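Local coordinates for GDNF family receptor alpha-3 (Homo sapiens, PDB 2GH0), which binds the growth factor artemin as a GPI-anchored co-receptor and thereby brings about autophosphorylation and activation of the RET receptor, at residues D74-I85 / T151-T160; A62-C70 / I195-S203. All coordinates share one frame; numbering follows the deposited sequence.

Contact 1: residues D74-I85 / T151-T160; sequences DRGCGERRRNTI and TPNFVSNVNT. With NAG (2-acetamido-2-deoxy-beta-D-glucopyranose), chain E.
Arg81 laid across Phe154 is the centre of an interface between the two GDNF/GAS1 domains of this receptor fragment, where helix 75-83 of one runs nearly antiparallel to strand 152-154 of the other. The extended start of the Arg81 chain sets CD over the Phe154 ring, 3.9 Å from its centroid, and the bend at the third torsion (chi3 62°) carries the guanidinium over the same face in a cation-pi stack, planes 27° apart. Arg81 NH1 hydrogen-bonds to Cys68 O, while NE donates to a water that in turn donates to Gly78 O and Ser156 O. One turn nearer the N terminus, Gly78 CA points a C-H at Asn157 O, 3.6 Å away, where a beta carbon would clash. In this helix-on-hairpin packing, strand 152-154 pairs with the antiparallel strand 162-164. Asn153 ND2 donates to Arg82 O, 2.8 Å away, almost straight (177°) and on a carbonyl lone pair. Beyond it Ile85 CD1 and Thr151 CG2 meet tip to tip at 3.6 Å. At the opposite end Val158 CG1 lies over a face of the Arg75 guanidinium, near Asn159, which carries the N-linked glycan. Arg80 of the helix forms a salt bridge with another protein chain, probably artemin.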
loop_
_atom_site.group_PDB
_atom_site.type_symbol
_atom_site.label_atom_id
_atom_site.label_comp_id
_atom_site.label_asym_id
_atom_site.label_seq_id
_atom_site.Cartn_x
_atom_site.Cartn_y
_atom_site.Cartn_z
ATOM N N ASP C 74 -23.826 0.861 -45.205
ATOM C CA ASP C 74 -23.173 0.583 -43.921
ATOM C C ASP C 74 -23.680 1.597 -42.883
ATOM O O ASP C 74 -23.017 2.604 -42.603
ATOM C CB ASP C 74 -21.648 0.657 -44.070
ATOM C CG ASP C 74 -20.905 0.181 -42.822
ATOM O OD1 ASP C 74 -21.555 0.010 -41.755
ATOM O OD2 ASP C 74 -19.662 -0.045 -42.929
ATOM N N ARG C 75 -24.862 1.330 -42.332
ATOM C CA ARG C 75 -25.519 2.295 -41.468
ATOM C C ARG C 75 -24.796 2.447 -40.139
ATOM O O ARG C 75 -24.830 3.523 -39.549
ATOM C CB ARG C 75 -27.017 1.960 -41.248
ATOM C CG ARG C 75 -27.890 1.991 -42.534
ATOM C CD ARG C 75 -29.383 2.140 -42.219
ATOM N NE ARG C 75 -30.210 2.494 -43.397
ATOM C CZ ARG C 75 -31.240 3.358 -43.374
ATOM N NH1 ARG C 75 -31.574 3.974 -42.229
ATOM N NH2 ARG C 75 -31.934 3.640 -44.490
ATOM N N GLY C 76 -24.140 1.385 -39.689
ATOM C CA GLY C 76 -23.286 1.437 -38.474
ATOM C C GLY C 76 -22.159 2.460 -38.614
ATOM O O GLY C 76 -21.937 3.325 -37.724
ATOM N N CYS C 77 -21.462 2.419 -39.747
ATOM C CA CYS C 77 -20.420 3.431 -40.024
ATOM C C CYS C 77 -20.992 4.837 -40.076
ATOM O O CYS C 77 -20.460 5.792 -39.468
ATOM C CB CYS C 77 -19.699 3.061 -41.337
ATOM S SG CYS C 77 -18.352 4.085 -41.855
ATOM N N GLY C 78 -22.094 4.994 -40.805
ATOM C CA GLY C 78 -22.666 6.327 -40.920
ATOM C C GLY C 78 -23.115 6.877 -39.599
ATOM O O GLY C 78 -23.017 8.077 -39.383
ATOM N N GLU C 79 -23.662 6.012 -38.744
ATOM C CA GLU C 79 -24.129 6.405 -37.418
ATOM C C GLU C 79 -22.928 6.786 -36.553
ATOM O O GLU C 79 -22.975 7.760 -35.828
ATOM C CB GLU C 79 -24.920 5.289 -36.716
ATOM C CG GLU C 79 -25.483 5.660 -35.368
ATOM C CD GLU C 79 -26.317 4.536 -34.709
ATOM O OE1 GLU C 79 -26.460 3.447 -35.320
ATOM O OE2 GLU C 79 -26.816 4.747 -33.576
ATOM N N ARG C 80 -21.863 6.004 -36.611
ATOM C CA ARG C 80 -20.623 6.406 -35.900
ATOM C C ARG C 80 -20.176 7.791 -36.355
ATOM O O ARG C 80 -19.975 8.685 -35.534
ATOM C CB ARG C 80 -19.507 5.398 -36.147
ATOM C CG ARG C 80 -18.173 5.931 -35.690
ATOM C CD ARG C 80 -17.109 4.883 -35.754
ATOM N NE ARG C 80 -16.228 5.376 -34.738
ATOM C CZ ARG C 80 -16.113 4.899 -33.514
ATOM N NH1 ARG C 80 -16.697 3.762 -33.107
ATOM N NH2 ARG C 80 -15.300 5.544 -32.738
ATOM N N ARG C 81 -20.089 7.983 -37.666
ATOM C CA ARG C 81 -19.641 9.291 -38.199
ATOM C C ARG C 81 -20.526 10.418 -37.753
ATOM O O ARG C 81 -20.028 11.482 -37.333
ATOM C CB ARG C 81 -19.667 9.314 -39.729
ATOM C CG ARG C 81 -19.059 10.542 -40.335
ATOM C CD ARG C 81 -18.887 10.307 -41.847
ATOM N NE ARG C 81 -20.207 10.087 -42.459
ATOM C CZ ARG C 81 -20.362 9.562 -43.662
ATOM N NH1 ARG C 81 -19.280 9.176 -44.392
ATOM N NH2 ARG C 81 -21.581 9.418 -44.155
ATOM N N ARG C 82 -21.849 10.209 -37.806
ATOM C CA ARG C 82 -22.823 11.260 -37.392
ATOM C C ARG C 82 -22.776 11.593 -35.883
ATOM O O ARG C 82 -23.173 12.697 -35.429
ATOM C CB ARG C 82 -24.252 10.766 -37.794
ATOM C CG ARG C 82 -25.307 11.821 -37.797
ATOM C CD ARG C 82 -26.664 11.194 -38.199
ATOM N NE ARG C 82 -27.167 10.178 -37.300
ATOM C CZ ARG C 82 -27.716 10.466 -36.120
ATOM N NH1 ARG C 82 -27.817 11.740 -35.733
ATOM N NH2 ARG C 82 -28.157 9.501 -35.316
ATOM N N ASN C 83 -22.344 10.629 -35.076
ATOM C CA ASN C 83 -22.250 10.869 -33.615
ATOM C C ASN C 83 -20.889 11.138 -33.038
ATOM O O ASN C 83 -20.758 11.297 -31.806
ATOM C CB ASN C 83 -22.908 9.716 -32.875
ATOM C CG ASN C 83 -24.430 9.732 -33.082
ATOM O OD1 ASN C 83 -25.114 10.524 -32.449
ATOM N ND2 ASN C 83 -24.936 8.950 -34.045
ATOM N N THR C 84 -19.907 11.204 -33.931
ATOM C CA THR C 84 -18.533 11.456 -33.552
ATOM C C THR C 84 -18.333 12.717 -32.724
ATOM O O THR C 84 -17.542 12.673 -31.767
ATOM C CB THR C 84 -17.579 11.331 -34.763
ATOM O OG1 THR C 84 -17.546 9.962 -35.150
ATOM C CG2 THR C 84 -16.166 11.802 -34.427
ATOM N N ILE C 85 -19.030 13.828 -33.050
ATOM C CA ILE C 85 -18.928 15.053 -32.248
ATOM C C ILE C 85 -19.940 15.121 -31.101
ATOM O O ILE C 85 -20.145 16.186 -30.505
ATOM C CB ILE C 85 -19.020 16.398 -33.121
ATOM C CG1 ILE C 85 -20.356 16.583 -33.905
ATOM C CG2 ILE C 85 -17.804 16.545 -34.067
ATOM C CD1 ILE C 85 -20.497 17.901 -34.518
ATOM N N THR C 151 -22.457 25.004 -35.041
ATOM C CA THR C 151 -21.757 23.702 -35.243
ATOM C C THR C 151 -22.449 22.944 -36.346
ATOM O O THR C 151 -23.674 22.690 -36.234
ATOM C CB THR C 151 -21.724 22.846 -33.906
ATOM O OG1 THR C 151 -20.832 23.484 -33.002
ATOM C CG2 THR C 151 -21.266 21.391 -34.144
ATOM N N PRO C 152 -21.718 22.608 -37.428
ATOM C CA PRO C 152 -22.275 21.781 -38.491
ATOM C C PRO C 152 -22.130 20.270 -38.224
ATOM O O PRO C 152 -21.225 19.827 -37.420
ATOM C CB PRO C 152 -21.399 22.174 -39.694
ATOM C CG PRO C 152 -20.073 22.440 -39.147
ATOM C CD PRO C 152 -20.314 22.990 -37.739
ATOM N N ASN C 153 -22.955 19.443 -38.866
ATOM C CA ASN C 153 -22.728 17.992 -38.667
ATOM C C ASN C 153 -23.401 17.189 -39.773
ATOM O O ASN C 153 -24.283 17.694 -40.436
ATOM C CB ASN C 153 -23.339 17.538 -37.320
ATOM C CG ASN C 153 -22.889 16.107 -36.909
ATOM O OD1 ASN C 153 -21.749 15.715 -37.180
ATOM N ND2 ASN C 153 -23.817 15.324 -36.270
ATOM N N PHE C 154 -23.011 15.928 -39.938
ATOM C CA PHE C 154 -23.689 15.036 -40.893
ATOM C C PHE C 154 -25.154 14.864 -40.473
ATOM O O PHE C 154 -25.464 14.734 -39.307
ATOM C CB PHE C 154 -23.004 13.659 -40.943
ATOM C CG PHE C 154 -21.595 13.766 -41.473
ATOM C CD1 PHE C 154 -20.520 13.891 -40.613
ATOM C CD2 PHE C 154 -21.389 13.865 -42.851
ATOM C CE1 PHE C 154 -19.232 14.048 -41.110
ATOM C CE2 PHE C 154 -20.120 14.026 -43.375
ATOM C CZ PHE C 154 -19.010 14.074 -42.498
ATOM N N VAL C 155 -26.043 14.763 -41.443
ATOM C CA VAL C 155 -27.461 14.731 -41.122
ATOM C C VAL C 155 -27.979 13.300 -41.197
ATOM O O VAL C 155 -29.065 12.995 -40.648
ATOM C CB VAL C 155 -28.263 15.639 -42.095
ATOM C CG1 VAL C 155 -27.716 17.077 -42.064
ATOM C CG2 VAL C 155 -28.213 15.107 -43.469
ATOM N N SER C 156 -27.240 12.432 -41.871
ATOM C CA SER C 156 -27.732 11.096 -42.175
ATOM C C SER C 156 -26.751 9.991 -41.862
ATOM O O SER C 156 -25.535 10.232 -41.876
ATOM C CB SER C 156 -28.106 11.005 -43.695
ATOM O OG SER C 156 -28.484 9.696 -44.066
ATOM N N ASN C 157 -27.261 8.779 -41.643
ATOM C CA ASN C 157 -26.364 7.602 -41.590
ATOM C C ASN C 157 -26.218 6.882 -42.934
ATOM O O ASN C 157 -25.532 5.865 -43.019
ATOM C CB ASN C 157 -26.795 6.596 -40.511
ATOM C CG ASN C 157 -28.224 6.240 -40.584
ATOM O OD1 ASN C 157 -28.871 6.344 -41.663
ATOM N ND2 ASN C 157 -28.781 5.835 -39.426
ATOM N N VAL C 158 -26.890 7.400 -43.977
ATOM C CA VAL C 158 -26.837 6.776 -45.314
ATOM C C VAL C 158 -26.322 7.693 -46.452
ATOM O O VAL C 158 -26.373 7.284 -47.612
ATOM C CB VAL C 158 -28.202 6.230 -45.791
ATOM C CG1 VAL C 158 -28.701 5.167 -44.900
ATOM C CG2 VAL C 158 -29.231 7.365 -45.939
ATOM N N ASN C 159 -25.900 8.923 -46.143
ATOM C CA ASN C 159 -25.267 9.772 -47.135
ATOM C C ASN C 159 -24.354 10.746 -46.433
ATOM O O ASN C 159 -24.265 10.683 -45.194
ATOM C CB ASN C 159 -26.305 10.495 -48.023
ATOM C CG ASN C 159 -27.117 11.526 -47.269
ATOM O OD1 ASN C 159 -26.587 12.277 -46.470
ATOM N ND2 ASN C 159 -28.442 11.533 -47.514
ATOM N N THR C 160 -23.670 11.633 -47.184
ATOM C CA THR C 160 -22.612 12.473 -46.572
ATOM C C THR C 160 -23.020 13.930 -46.413
ATOM O O THR C 160 -22.133 14.792 -46.297
ATOM C CB THR C 160 -21.295 12.475 -47.435
ATOM O OG1 THR C 160 -21.621 12.684 -48.804
ATOM C CG2 THR C 160 -20.677 11.114 -47.405
HETATM C C1 NAG E . -29.284 12.512 -46.872
HETATM C C2 NAG E . -30.090 13.227 -47.997
HETATM C C3 NAG E . -31.164 14.097 -47.379
HETATM C C4 NAG E . -32.054 13.377 -46.378
HETATM C C5 NAG E . -31.100 12.677 -45.416
HETATM C C6 NAG E . -31.667 11.816 -44.278
HETATM C C7 NAG E . -29.098 14.036 -50.127
HETATM C C8 NAG E . -28.317 15.174 -50.714
HETATM N N2 NAG E . -29.209 14.114 -48.794
HETATM O O3 NAG E . -31.869 14.658 -48.435
HETATM O O4 NAG E . -32.618 14.466 -45.676
HETATM O O5 NAG E . -30.273 11.801 -46.140
HETATM O O6 NAG E . -32.585 11.046 -44.921
HETATM O O7 NAG E . -29.646 13.173 -50.828
HETATM O O HOH W 1 -23.004 10.098 -41.390
HETATM O O HOH W 2 -20.148 13.890 -35.858
HETATM O O HOH W 3 -27.496 14.377 -37.447
#

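Contact 2: residues A62-C70 / I195-S203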
loop_
_atom_site.group_PDB
_atom_site.type_symbol
_atom_site.label_atom_id
_atom_site.label_comp_id
_atom_site.label_asym_id
_atom_site.label_seq_id
_atom_site.Cartn_x
_atom_site.Cartn_y
_atom_site.Cartn_z
ATOM N N ALA C 62 -7.546 14.990 -37.154
ATOM C CA ALA C 62 -8.905 15.513 -36.942
ATOM C C ALA C 62 -9.847 15.273 -38.152
ATOM O O ALA C 62 -11.044 14.891 -38.005
ATOM C CB ALA C 62 -8.770 17.047 -36.523
ATOM N N GLN C 63 -9.324 15.436 -39.377
ATOM C CA GLN C 63 -10.136 15.175 -40.604
ATOM C C GLN C 63 -10.360 13.708 -40.851
ATOM O O GLN C 63 -11.402 13.326 -41.354
ATOM C CB GLN C 63 -9.386 15.818 -41.801
ATOM C CG GLN C 63 -9.508 17.390 -41.566
ATOM C CD GLN C 63 -8.795 18.227 -42.571
ATOM O OE1 GLN C 63 -8.370 17.726 -43.604
ATOM N NE2 GLN C 63 -8.673 19.522 -42.280
ATOM N N GLY C 64 -9.421 12.869 -40.446
ATOM C CA GLY C 64 -9.617 11.412 -40.537
ATOM C C GLY C 64 -10.754 10.977 -39.603
ATOM O O GLY C 64 -11.596 10.126 -39.971
ATOM N N LEU C 65 -10.745 11.541 -38.416
ATOM C CA LEU C 65 -11.712 11.171 -37.384
ATOM C C LEU C 65 -13.158 11.479 -37.889
ATOM O O LEU C 65 -14.127 10.690 -37.767
ATOM C CB LEU C 65 -11.410 12.008 -36.127
ATOM C CG LEU C 65 -12.376 11.699 -34.968
ATOM C CD1 LEU C 65 -12.225 10.248 -34.486
ATOM C CD2 LEU C 65 -12.299 12.695 -33.784
ATOM N N LEU C 66 -13.318 12.677 -38.406
ATOM C CA LEU C 66 -14.679 13.135 -38.755
ATOM C C LEU C 66 -15.085 12.902 -40.188
ATOM O O LEU C 66 -16.266 12.512 -40.444
ATOM C CB LEU C 66 -14.747 14.619 -38.396
ATOM C CG LEU C 66 -16.165 15.244 -38.493
ATOM C CD1 LEU C 66 -17.139 14.498 -37.664
ATOM C CD2 LEU C 66 -16.084 16.742 -38.015
ATOM N N LEU C 67 -14.155 13.061 -41.138
ATOM C CA LEU C 67 -14.459 12.993 -42.597
ATOM C C LEU C 67 -14.120 11.641 -43.088
ATOM O O LEU C 67 -13.427 11.473 -44.065
ATOM C CB LEU C 67 -13.757 14.084 -43.420
ATOM C CG LEU C 67 -13.976 15.511 -42.874
ATOM C CD1 LEU C 67 -13.253 16.628 -43.655
ATOM C CD2 LEU C 67 -15.461 15.847 -42.730
ATOM N N CYS C 68 -14.698 10.647 -42.421
ATOM C CA CYS C 68 -14.305 9.246 -42.687
ATOM C C CYS C 68 -15.325 8.634 -43.630
ATOM O O CYS C 68 -16.580 8.981 -43.589
ATOM C CB CYS C 68 -14.156 8.461 -41.364
ATOM S SG CYS C 68 -15.614 8.584 -40.278
ATOM N N PRO C 69 -14.848 7.796 -44.552
ATOM C CA PRO C 69 -15.735 7.273 -45.585
ATOM C C PRO C 69 -16.549 6.043 -45.127
ATOM O O PRO C 69 -16.011 5.241 -44.380
ATOM C CB PRO C 69 -14.745 6.858 -46.684
ATOM C CG PRO C 69 -13.523 6.473 -45.970
ATOM C CD PRO C 69 -13.447 7.306 -44.697
ATOM N N CYS C 70 -17.803 5.889 -45.617
ATOM C CA CYS C 70 -18.703 4.785 -45.274
ATOM C C CYS C 70 -19.298 4.219 -46.546
ATOM O O CYS C 70 -19.754 4.980 -47.404
ATOM C CB CYS C 70 -19.856 5.238 -44.366
ATOM S SG CYS C 70 -19.290 5.787 -42.703
ATOM N N ILE C 195 -14.957 17.846 -49.114
ATOM C CA ILE C 195 -15.253 16.685 -48.261
ATOM C C ILE C 195 -15.125 15.361 -49.023
ATOM O O ILE C 195 -14.509 14.402 -48.547
ATOM C CB ILE C 195 -16.694 16.808 -47.511
ATOM C CG1 ILE C 195 -16.603 17.923 -46.428
ATOM C CG2 ILE C 195 -17.054 15.472 -46.887
ATOM C CD1 ILE C 195 -18.003 18.203 -45.727
ATOM N N ALA C 196 -15.750 15.291 -50.175
ATOM C CA ALA C 196 -15.708 14.067 -51.012
ATOM C C ALA C 196 -14.287 13.629 -51.352
ATOM O O ALA C 196 -13.929 12.426 -51.271
ATOM C CB ALA C 196 -16.467 14.322 -52.284
ATOM N N ALA C 197 -13.454 14.596 -51.746
ATOM C CA ALA C 197 -12.044 14.249 -52.118
ATOM C C ALA C 197 -11.278 13.683 -50.901
ATOM O O ALA C 197 -10.483 12.749 -51.020
ATOM C CB ALA C 197 -11.311 15.498 -52.690
ATOM N N LYS C 198 -11.503 14.303 -49.743
ATOM C CA LYS C 198 -10.826 13.891 -48.515
ATOM C C LYS C 198 -11.304 12.522 -48.149
ATOM O O LYS C 198 -10.515 11.674 -47.745
ATOM C CB LYS C 198 -11.187 14.869 -47.370
ATOM C CG LYS C 198 -10.349 14.659 -46.047
ATOM C CD LYS C 198 -8.821 14.580 -46.344
ATOM C CE LYS C 198 -8.214 15.897 -46.765
ATOM N NZ LYS C 198 -6.664 15.702 -46.900
ATOM N N MET C 199 -12.612 12.284 -48.274
ATOM C CA MET C 199 -13.078 10.901 -48.045
ATOM C C MET C 199 -12.484 9.844 -48.967
ATOM O O MET C 199 -12.183 8.704 -48.523
ATOM C CB MET C 199 -14.640 10.860 -48.043
ATOM C CG MET C 199 -15.209 11.504 -46.730
ATOM S SD MET C 199 -16.986 11.236 -46.822
ATOM C CE MET C 199 -17.498 12.123 -45.344
ATOM N N ARG C 200 -12.383 10.135 -50.271
ATOM C CA ARG C 200 -11.693 9.237 -51.207
ATOM C C ARG C 200 -10.262 8.977 -50.756
ATOM O O ARG C 200 -9.781 7.840 -50.737
ATOM C CB ARG C 200 -11.695 9.782 -52.654
ATOM C CG ARG C 200 -13.083 9.843 -53.490
ATOM C CD ARG C 200 -12.826 10.805 -54.858
ATOM N NE ARG C 200 -13.925 11.830 -54.913
ATOM C CZ ARG C 200 -13.745 13.074 -55.285
ATOM N NH1 ARG C 200 -12.556 13.482 -55.584
ATOM N NH2 ARG C 200 -14.753 13.942 -55.326
ATOM N N PHE C 201 -9.586 10.045 -50.338
ATOM C CA PHE C 201 -8.187 9.873 -49.886
ATOM C C PHE C 201 -8.153 8.921 -48.707
ATOM O O PHE C 201 -7.339 8.024 -48.645
ATOM C CB PHE C 201 -7.572 11.218 -49.457
ATOM C CG PHE C 201 -6.303 11.057 -48.661
ATOM C CD1 PHE C 201 -5.172 10.469 -49.238
ATOM C CD2 PHE C 201 -6.265 11.487 -47.304
ATOM C CE1 PHE C 201 -3.987 10.282 -48.461
ATOM C CE2 PHE C 201 -5.126 11.348 -46.563
ATOM C CZ PHE C 201 -3.996 10.739 -47.127
ATOM N N HIS C 202 -9.063 9.134 -47.758
ATOM C CA HIS C 202 -9.184 8.196 -46.624
ATOM C C HIS C 202 -9.420 6.714 -46.988
ATOM O O HIS C 202 -8.763 5.815 -46.417
ATOM C CB HIS C 202 -10.265 8.728 -45.647
ATOM C CG HIS C 202 -9.814 9.960 -44.943
ATOM N ND1 HIS C 202 -10.678 10.880 -44.436
ATOM C CD2 HIS C 202 -8.562 10.430 -44.686
ATOM C CE1 HIS C 202 -10.005 11.875 -43.871
ATOM N NE2 HIS C 202 -8.716 11.633 -44.022
ATOM N N SER C 203 -10.310 6.439 -47.917
ATOM C CA SER C 203 -10.505 5.072 -48.445
ATOM C C SER C 203 -9.212 4.501 -49.058
ATOM O O SER C 203 -8.908 3.292 -48.925
ATOM C CB SER C 203 -11.605 4.997 -49.523
ATOM O OG SER C 203 -12.786 5.529 -48.943
#
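Leu67 O, just past the C-terminal end of helix 59-66, fits between Met199 and His202, two side chains one turn apart on helix 189-205. His202 ND1 donates to it at 2.8 Å (151°), the oxygen lying in the ring plane while the donor stands above the plane of the carbonyl. Met199 CG presses on the same oxygen from 3.2 Å. With CG of His202 anti to its carbonyl carbon (chi1 -70°), the imidazole reaches toward helix 59-66, and CE1 comes within 3.4 Å of Gly64 CA. The Leu67 side chain is the next bump: CD2 leans toward Ile195 CG1 at 4.4 Å and CD1 toward Lys198 CG at 4.2 Å, with its CB against Met199. Pro69 fills the neighbouring hollow, its CD on His202 CB at 3.6 Å and its CG on Ser203 OG at 3.2 Å, while CB rests on Met199 CB. Phe15 meets the His202 ring from helix 11-20. A leucine in place of His202 would probably leave the buried Leu67 carbonyl without its side-chain donor and disturb the fit at Gly64. The two helices stand at 91°, axes 10.3 Å apart, so the long helix receives the end of the short one and the turn beyond it. That turn, an inverse gamma turn centred on Leu67, includes Cys68 and leads on to Cys70; the disulfides of these two cysteines, to Cys12 and Cys77, belong to the cystine-rich helical GDNF/GAS1 domain.

From the N terminus the chain passes through helix 59-66 and the turn to Cys70, the first half of contact 2, and then directly into helix 75-83, the first half of contact 1. Contact 1 closes its loop when strand 152-154 and the residues after it return to that helix. Contact 2 closes later, at helix 189-205, so the loop of contact 1 is nested inside its own. The early halves are joined by the Cys70-Cys77 disulfide and by Arg81 CG packing on Leu66 O, on which Phe154 CE1 of the late half of contact 1 also packs. The late halves meet where Met199 touches Phe154 and Thr160. Together they fasten the first GDNF/GAS1 domain to both the hairpin and the last helix of the chain.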